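Local coordinates for D-glycero-alpha-D-manno-heptose 7-phosphate kinase (Campylobacter jejuni subsp. jejuni, PDB 4N3O), which phosphorylates D-glycero-alpha-D-manno-heptose 7-phosphate at C-1 with ATP, an early step toward the GDP-heptose used in capsule polysaccharide synthesis, at residues 112-117 with 204-209; 276-281 with 302-307. All coordinates share one frame; numbering follows the deposited sequence.

Contact 1 (112-117 with 204-209)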
ATOM      1  N   SER A 112     -13.874  12.813   2.106  1.00 76.50           N
ATOM      2  CA  SER A 112     -15.284  12.698   1.775  1.00 86.80           C
ATOM      3  C   SER A 112     -15.551  13.031   0.299  1.00 86.40           C
ATOM      4  O   SER A 112     -14.915  13.925  -0.270  1.00 87.25           O
ATOM      5  CB  SER A 112     -16.087  13.649   2.680  1.00 90.23           C
ATOM      6  OG  SER A 112     -17.477  13.592   2.410  1.00 93.89           O
ATOM      7  N   GLY A 113     -16.466  12.283  -0.320  1.00 82.53           N
ATOM      8  CA  GLY A 113     -16.863  12.531  -1.709  1.00 87.03           C
ATOM      9  C   GLY A 113     -16.172  11.713  -2.784  1.00 82.89           C
ATOM     10  O   GLY A 113     -16.663  11.631  -3.911  1.00 84.61           O
ATOM     11  N   SER A 114     -15.035  11.117  -2.453  1.00 77.23           N
ATOM     12  CA  SER A 114     -14.282  10.308  -3.415  1.00 76.06           C
ATOM     13  C   SER A 114     -15.175   9.232  -4.089  1.00 73.89           C
ATOM     14  O   SER A 114     -16.189   8.789  -3.523  1.00 73.42           O
ATOM     15  CB  SER A 114     -13.081   9.675  -2.706  1.00 75.39           C
ATOM     16  OG  SER A 114     -12.352  10.656  -1.970  1.00 76.01           O
ATOM     17  N   GLY A 115     -14.809   8.838  -5.307  1.00 68.34           N
ATOM     18  CA  GLY A 115     -15.579   7.839  -6.066  1.00 64.05           C
ATOM     19  C   GLY A 115     -14.907   6.482  -6.049  1.00 59.57           C
ATOM     20  O   GLY A 115     -14.723   5.853  -7.098  1.00 59.18           O
ATOM     21  N   LEU A 116     -14.576   6.026  -4.843  1.00 55.15           N
ATOM     22  CA  LEU A 116     -13.868   4.767  -4.650  1.00 52.36           C
ATOM     23  C   LEU A 116     -14.649   3.724  -3.852  1.00 46.69           C
ATOM     24  O   LEU A 116     -14.051   2.806  -3.312  1.00 43.11           O
ATOM     25  CB  LEU A 116     -12.533   5.052  -3.937  1.00 52.67           C
ATOM     26  CG  LEU A 116     -11.588   6.017  -4.652  1.00 55.59           C
ATOM     27  CD1 LEU A 116     -10.346   6.305  -3.825  1.00 57.43           C
ATOM     28  CD2 LEU A 116     -11.201   5.440  -6.000  1.00 61.70           C
ATOM     29  N   GLY A 117     -15.970   3.867  -3.775  1.00 45.49           N
ATOM     30  CA  GLY A 117     -16.826   2.914  -3.045  1.00 43.83           C
ATOM     31  C   GLY A 117     -16.887   3.176  -1.556  1.00 44.02           C
ATOM     32  O   GLY A 117     -17.132   2.263  -0.763  1.00 46.02           O
ATOM     33  N   LEU A 204      -2.514   7.592  -9.451  1.00 37.34           N
ATOM     34  CA  LEU A 204      -3.813   8.015  -8.926  1.00 38.20           C
ATOM     35  C   LEU A 204      -3.627   9.423  -8.363  1.00 38.22           C
ATOM     36  O   LEU A 204      -2.792   9.630  -7.488  1.00 36.85           O
ATOM     37  CB  LEU A 204      -4.239   7.058  -7.812  1.00 38.98           C
ATOM     38  CG  LEU A 204      -5.565   7.374  -7.120  1.00 46.04           C
ATOM     39  CD1 LEU A 204      -6.691   7.416  -8.135  1.00 46.55           C
ATOM     40  CD2 LEU A 204      -5.874   6.360  -6.024  1.00 47.65           C
ATOM     41  N   TYR A 205      -4.397  10.384  -8.860  1.00 39.92           N
ATOM     42  CA  TYR A 205      -4.272  11.775  -8.442  1.00 40.20           C
ATOM     43  C   TYR A 205      -5.590  12.389  -8.001  1.00 42.40           C
ATOM     44  O   TYR A 205      -6.543  12.404  -8.758  1.00 41.24           O
ATOM     45  CB  TYR A 205      -3.732  12.577  -9.622  1.00 41.38           C
ATOM     46  CG  TYR A 205      -3.627  14.076  -9.415  1.00 42.12           C
ATOM     47  CD1 TYR A 205      -2.645  14.617  -8.590  1.00 42.45           C
ATOM     48  CD2 TYR A 205      -4.479  14.959 -10.091  1.00 44.46           C
ATOM     49  CE1 TYR A 205      -2.528  15.982  -8.412  1.00 43.93           C
ATOM     50  CE2 TYR A 205      -4.370  16.330  -9.923  1.00 42.81           C
ATOM     51  CZ  TYR A 205      -3.394  16.834  -9.082  1.00 45.75           C
ATOM     52  OH  TYR A 205      -3.273  18.189  -8.893  1.00 52.50           O
ATOM     53  N   PHE A 206      -5.628  12.885  -6.768  1.00 44.91           N
ATOM     54  CA  PHE A 206      -6.784  13.600  -6.256  1.00 47.69           C
ATOM     55  C   PHE A 206      -6.566  15.051  -6.611  1.00 48.45           C
ATOM     56  O   PHE A 206      -5.538  15.629  -6.280  1.00 53.85           O
ATOM     57  CB  PHE A 206      -6.961  13.409  -4.758  1.00 51.17           C
ATOM     58  CG  PHE A 206      -7.542  12.072  -4.393  1.00 55.17           C
ATOM     59  CD1 PHE A 206      -8.918  11.901  -4.321  1.00 60.24           C
ATOM     60  CD2 PHE A 206      -6.723  10.984  -4.129  1.00 54.00           C
ATOM     61  CE1 PHE A 206      -9.464  10.668  -3.990  1.00 58.35           C
ATOM     62  CE2 PHE A 206      -7.260   9.760  -3.790  1.00 52.21           C
ATOM     63  CZ  PHE A 206      -8.631   9.600  -3.724  1.00 55.74           C
ATOM     64  N   THR A 207      -7.562  15.635  -7.257  1.00 49.44           N
ATOM     65  CA  THR A 207      -7.465  16.981  -7.814  1.00 52.99           C
ATOM     66  C   THR A 207      -7.593  18.196  -6.907  1.00 55.50           C
ATOM     67  O   THR A 207      -6.861  19.176  -7.101  1.00 56.38           O
ATOM     68  CB  THR A 207      -8.564  17.158  -8.866  1.00 51.49           C
ATOM     69  OG1 THR A 207      -9.838  17.068  -8.222  1.00 51.72           O
ATOM     70  CG2 THR A 207      -8.457  16.081  -9.947  1.00 49.32           C
ATOM     71  N   ASN A 208      -8.519  18.141  -5.947  1.00 57.00           N
ATOM     72  CA  ASN A 208      -8.820  19.270  -5.059  1.00 61.48           C
ATOM     73  C   ASN A 208      -9.288  20.457  -5.891  1.00 64.11           C
ATOM     74  O   ASN A 208      -8.930  21.599  -5.632  1.00 69.21           O
ATOM     75  CB  ASN A 208      -7.634  19.649  -4.157  1.00 69.15           C
ATOM     76  CG  ASN A 208      -7.283  18.553  -3.159  1.00 77.19           C
ATOM     77  OD1 ASN A 208      -7.991  17.543  -3.044  1.00 84.26           O
ATOM     78  ND2 ASN A 208      -6.184  18.744  -2.432  1.00 79.64           N
ATOM     79  N   ILE A 209     -10.086  20.154  -6.908  1.00 70.49           N
ATOM     80  CA  ILE A 209     -10.641  21.159  -7.801  1.00 80.33           C
ATOM     81  C   ILE A 209     -12.058  21.531  -7.368  1.00 88.02           C
ATOM     82  O   ILE A 209     -12.737  20.766  -6.680  1.00 87.92           O
ATOM     83  CB  ILE A 209     -10.695  20.634  -9.263  1.00 80.34           C
ATOM     84  CG1 ILE A 209      -9.289  20.578  -9.860  1.00 81.66           C
ATOM     85  CG2 ILE A 209     -11.550  21.533 -10.154  1.00 81.76           C
ATOM     86  CD1 ILE A 209      -9.245  19.993 -11.256  1.00 79.89           C
TER

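Contact 2 (276-281 with 302-307)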
ATOM      1  N   ASP A 276     -12.463  23.191 -17.591  1.00 90.32           N
ATOM      2  CA  ASP A 276     -11.197  23.753 -18.075  1.00 86.86           C
ATOM      3  C   ASP A 276      -9.988  23.315 -17.241  1.00 78.94           C
ATOM      4  O   ASP A 276      -8.922  23.066 -17.788  1.00 70.85           O
ATOM      5  CB  ASP A 276     -11.264  25.286 -18.119  1.00 91.51           C
ATOM      6  CG  ASP A 276     -12.432  25.805 -18.960  1.00106.89           C
ATOM      7  OD1 ASP A 276     -13.289  24.988 -19.370  1.00115.58           O
ATOM      8  OD2 ASP A 276     -12.502  27.035 -19.197  1.00114.39           O
ATOM      9  N   GLU A 277     -10.165  23.205 -15.925  1.00 74.55           N
ATOM     10  CA  GLU A 277      -9.066  22.830 -15.027  1.00 72.50           C
ATOM     11  C   GLU A 277      -8.730  21.323 -15.077  1.00 69.26           C
ATOM     12  O   GLU A 277      -7.565  20.950 -14.947  1.00 63.65           O
ATOM     13  CB  GLU A 277      -9.363  23.292 -13.594  1.00 73.78           C
ATOM     14  CG  GLU A 277      -8.142  23.351 -12.675  1.00 78.34           C
ATOM     15  CD  GLU A 277      -7.139  24.447 -13.046  1.00 79.79           C
ATOM     16  OE1 GLU A 277      -7.233  25.048 -14.142  1.00 84.66           O
ATOM     17  OE2 GLU A 277      -6.239  24.718 -12.228  1.00 77.14           O
ATOM     18  N   LEU A 278      -9.742  20.471 -15.255  1.00 71.18           N
ATOM     19  CA  LEU A 278      -9.510  19.032 -15.410  1.00 66.89           C
ATOM     20  C   LEU A 278      -8.853  18.794 -16.757  1.00 64.62           C
ATOM     21  O   LEU A 278      -7.889  18.040 -16.856  1.00 66.52           O
ATOM     22  CB  LEU A 278     -10.812  18.219 -15.330  1.00 68.12           C
ATOM     23  CG  LEU A 278     -11.474  17.997 -13.963  1.00 66.94           C
ATOM     24  CD1 LEU A 278     -12.817  17.302 -14.137  1.00 67.95           C
ATOM     25  CD2 LEU A 278     -10.588  17.183 -13.037  1.00 64.49           C
ATOM     26  N   GLU A 279      -9.380  19.447 -17.791  1.00 66.98           N
ATOM     27  CA  GLU A 279      -8.838  19.332 -19.146  1.00 70.41           C
ATOM     28  C   GLU A 279      -7.363  19.771 -19.175  1.00 67.39           C
ATOM     29  O   GLU A 279      -6.545  19.180 -19.895  1.00 60.91           O
ATOM     30  CB  GLU A 279      -9.681  20.165 -20.119  1.00 80.98           C
ATOM     31  CG  GLU A 279      -9.286  20.073 -21.592  1.00 91.04           C
ATOM     32  CD  GLU A 279     -10.203  20.899 -22.503  1.00104.87           C
ATOM     33  OE1 GLU A 279     -11.119  21.587 -21.991  1.00110.38           O
ATOM     34  OE2 GLU A 279     -10.010  20.867 -23.739  1.00114.56           O
ATOM     35  N   ARG A 280      -7.026  20.784 -18.373  1.00 62.56           N
ATOM     36  CA  ARG A 280      -5.667  21.271 -18.310  1.00 61.15           C
ATOM     37  C   ARG A 280      -4.799  20.217 -17.607  1.00 58.22           C
ATOM     38  O   ARG A 280      -3.680  19.968 -18.013  1.00 52.52           O
ATOM     39  CB  ARG A 280      -5.577  22.598 -17.550  1.00 66.13           C
ATOM     40  CG  ARG A 280      -4.421  23.474 -18.038  1.00 71.04           C
ATOM     41  CD  ARG A 280      -3.999  24.595 -17.092  1.00 72.10           C
ATOM     42  NE  ARG A 280      -2.950  24.192 -16.136  1.00 75.85           N
ATOM     43  CZ  ARG A 280      -3.138  23.879 -14.852  1.00 70.97           C
ATOM     44  NH1 ARG A 280      -4.338  23.921 -14.307  1.00 73.86           N
ATOM     45  NH2 ARG A 280      -2.104  23.541 -14.100  1.00 67.87           N
ATOM     46  N   ILE A 281      -5.334  19.592 -16.555  1.00 56.69           N
ATOM     47  CA  ILE A 281      -4.598  18.574 -15.806  1.00 53.09           C
ATOM     48  C   ILE A 281      -4.354  17.352 -16.680  1.00 52.58           C
ATOM     49  O   ILE A 281      -3.245  16.824 -16.694  1.00 54.79           O
ATOM     50  CB  ILE A 281      -5.310  18.202 -14.486  1.00 54.22           C
ATOM     51  CG1 ILE A 281      -5.307  19.399 -13.520  1.00 57.18           C
ATOM     52  CG2 ILE A 281      -4.634  17.015 -13.809  1.00 49.28           C
ATOM     53  CD1 ILE A 281      -3.919  19.829 -13.060  1.00 59.41           C
ATOM     54  N   GLY A 302     -12.885  14.693  -6.412  1.00 71.99           N
ATOM     55  CA  GLY A 302     -12.668  13.881  -7.602  1.00 66.91           C
ATOM     56  C   GLY A 302     -11.232  13.420  -7.767  1.00 62.07           C
ATOM     57  O   GLY A 302     -10.318  13.932  -7.113  1.00 59.96           O
ATOM     58  N   PHE A 303     -11.032  12.452  -8.650  1.00 57.73           N
ATOM     59  CA  PHE A 303      -9.698  11.954  -8.910  1.00 60.34           C
ATOM     60  C   PHE A 303      -9.535  11.579 -10.360  1.00 55.83           C
ATOM     61  O   PHE A 303     -10.515  11.435 -11.097  1.00 51.32           O
ATOM     62  CB  PHE A 303      -9.383  10.741  -8.048  1.00 59.60           C
ATOM     63  CG  PHE A 303     -10.196   9.536  -8.377  1.00 62.85           C
ATOM     64  CD1 PHE A 303     -11.455   9.353  -7.811  1.00 64.38           C
ATOM     65  CD2 PHE A 303      -9.702   8.562  -9.236  1.00 67.73           C
ATOM     66  CE1 PHE A 303     -12.200   8.228  -8.102  1.00 60.19           C
ATOM     67  CE2 PHE A 303     -10.451   7.429  -9.531  1.00 67.94           C
ATOM     68  CZ  PHE A 303     -11.699   7.263  -8.957  1.00 60.28           C
HETATM   69  N   MSE A 304      -8.278  11.463 -10.769  1.00 47.34           N
HETATM   70  CA  MSE A 304      -7.967  11.050 -12.116  1.00 46.46           C
HETATM   71  C   MSE A 304      -7.103   9.861 -11.918  1.00 42.35           C
HETATM   72  O   MSE A 304      -6.372   9.783 -10.948  1.00 44.07           O
HETATM   73  CB  MSE A 304      -7.284  12.144 -12.919  1.00 49.59           C
HETATM   74  CG  MSE A 304      -8.349  13.040 -13.537  1.00 54.28           C
HETATM   75 SE   MSE A 304      -7.552  14.536 -14.525  0.78 66.13          SE
HETATM   76  CE  MSE A 304      -8.220  13.955 -16.280  1.00 61.96           C
ATOM     77  N   PHE A 305      -7.196   8.922 -12.839  1.00 41.25           N
ATOM     78  CA  PHE A 305      -6.440   7.700 -12.790  1.00 42.71           C
ATOM     79  C   PHE A 305      -5.758   7.619 -14.135  1.00 43.60           C
ATOM     80  O   PHE A 305      -6.417   7.710 -15.163  1.00 45.65           O
ATOM     81  CB  PHE A 305      -7.427   6.564 -12.549  1.00 45.05           C
ATOM     82  CG  PHE A 305      -6.841   5.216 -12.622  1.00 50.38           C
ATOM     83  CD1 PHE A 305      -5.802   4.852 -11.783  1.00 59.05           C
ATOM     84  CD2 PHE A 305      -7.386   4.266 -13.456  1.00 57.38           C
ATOM     85  CE1 PHE A 305      -5.271   3.576 -11.824  1.00 59.12           C
ATOM     86  CE2 PHE A 305      -6.861   2.983 -13.506  1.00 62.47           C
ATOM     87  CZ  PHE A 305      -5.802   2.639 -12.691  1.00 60.06           C
ATOM     88  N   PHE A 306      -4.434   7.516 -14.139  1.00 44.94           N
ATOM     89  CA  PHE A 306      -3.683   7.479 -15.405  1.00 45.51           C
ATOM     90  C   PHE A 306      -2.897   6.203 -15.646  1.00 44.66           C
ATOM     91  O   PHE A 306      -2.529   5.485 -14.720  1.00 44.49           O
ATOM     92  CB  PHE A 306      -2.643   8.611 -15.465  1.00 43.53           C
ATOM     93  CG  PHE A 306      -3.203   9.992 -15.302  1.00 41.29           C
ATOM     94  CD1 PHE A 306      -3.841  10.620 -16.347  1.00 40.91           C
ATOM     95  CD2 PHE A 306      -3.019  10.690 -14.123  1.00 42.13           C
ATOM     96  CE1 PHE A 306      -4.328  11.903 -16.213  1.00 41.52           C
ATOM     97  CE2 PHE A 306      -3.508  11.982 -13.979  1.00 42.85           C
ATOM     98  CZ  PHE A 306      -4.164  12.588 -15.028  1.00 40.87           C
ATOM     99  N   PHE A 307      -2.665   5.952 -16.925  1.00 47.47           N
ATOM    100  CA  PHE A 307      -1.804   4.882 -17.413  1.00 50.42           C
ATOM    101  C   PHE A 307      -0.577   5.600 -17.961  1.00 46.62           C
ATOM    102  O   PHE A 307      -0.695   6.527 -18.760  1.00 42.03           O
ATOM    103  CB  PHE A 307      -2.463   4.054 -18.499  1.00 55.54           C
ATOM    104  CG  PHE A 307      -3.114   2.823 -17.996  1.00 67.05           C
ATOM    105  CD1 PHE A 307      -4.193   2.896 -17.138  1.00 79.77           C
ATOM    106  CD2 PHE A 307      -2.662   1.575 -18.404  1.00 76.69           C
ATOM    107  CE1 PHE A 307      -4.802   1.746 -16.668  1.00 83.31           C
ATOM    108  CE2 PHE A 307      -3.262   0.424 -17.945  1.00 81.71           C
ATOM    109  CZ  PHE A 307      -4.336   0.510 -17.073  1.00 88.92           C
TER

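Contact 1 (112-117 with 204-209)
With chi1 at -77° and CG beside the backbone N, Phe206 carries its ring off the strand toward the segment 112-117, where the side chains of Ser114 and Leu116 (chi1 -58°), each likewise set beside its own backbone N, reach it from the loop. The far end of the ring does the touching. Leu116 CD1 lies 3.7 Å from Phe206 CZ, near the ring plane, so a single methyl abuts the edge while the two side chains approach from opposite directions. Ser114 arrives obliquely: its OG is 3.5 Å from Phe206 CE1, and its CB follows at 4.0 Å from the same carbon. That hydroxyl has its polar partner elsewhere, in a hydrogen bond with the carbonyl of Pro111, and against the ring it acts as packing. The loop is the glycine-rich phosphate-binding loop of the GHMP kinases, leading into helix 118-134, with Gly117 as the N-cap residue; by similarity, residues 113-117 contribute to the ATP site. Gly113 and Gly117, which flank the touching residues in sequence, both have positive phi. Leu116 is buried, packing further on Leu13 and Leu15 of strand 6-21 and on Phe303, and its backbone is hydrogen-bonded to Arg14, the probable transition-state stabiliser. Beyond the contact, the Phe206 ring also meets that of Tyr326, their planes inclined by about 25°.

Contact 2 (276-281 with 302-307)
Helix 276-281 packs on one face of the sheet containing strand 303-308, the two backbones coming nearest at Leu278 and Met304, whose CA atoms are 8.8 Å apart. Met304, present as selenomethionine, bridges that gap. Its CB points at the helix, and chi1 (-86°) together with the extended chi2 (177°) carries SE to Ile281. There CG2 of Ile281 lies 3.9 Å from Met304 SE, the closest side-chain approach of the pair, with the two side chains crossing at a slant. It is this branch of Ile281, anti to the backbone N, that reaches the selenium. Leu278, one turn earlier on the helix, adds a looser contact, its CD2 standing 4.3 Å from Met304 SE. The bend at chi3, 115°, sets the methyl near the helix backbone too, with Met304 CE 4.1 Å from the carbonyl O of Leu278. All three side chains are buried, and what joins the segments is apolar packing.

Such helix-on-sheet packing belongs to the C-terminal domain of GHMP kinases, where helices cover an antiparallel four-stranded sheet. Strand 303-308 is an inner strand of that sheet, between 290-296 and 202-206; Met304 touches Thr295 of the former, while its backbone is hydrogen-bonded to Tyr205 of the latter, on whose side chain Ile281 packs as well. On the helix itself, Glu277 OE2 forms a salt bridge with Arg280 NH1, 2.9 Å away, the carboxylate meeting the guanidinium at its edge and in its plane. A second carboxylate, that of Glu323, pairs with Arg280 NH2, so two acids hold the guanidinium.

In the fold
Followed from the N terminus, after the first strands of the large sheet and helix 82-96, the chain reaches the loop 112-117 and then runs through helices and a strand pair before strand 202-206 returns to close contact 1, a long loop of 86 intervening residues. Contact 2 opens later and closes a much shorter one, from helix 276-287 through strand 290-296 to strand 303-308. The two are in series, neither nested nor crossed. They meet in the four-stranded sheet, where 202-206 and 303-308 are antiparallel neighbours: Thr207 N lies 3.2 Å from Gly302 O, a probable hydrogen bond. Through that sheet, contact 1 ties in the probable ATP-binding loop, and contact 2 the covering helix.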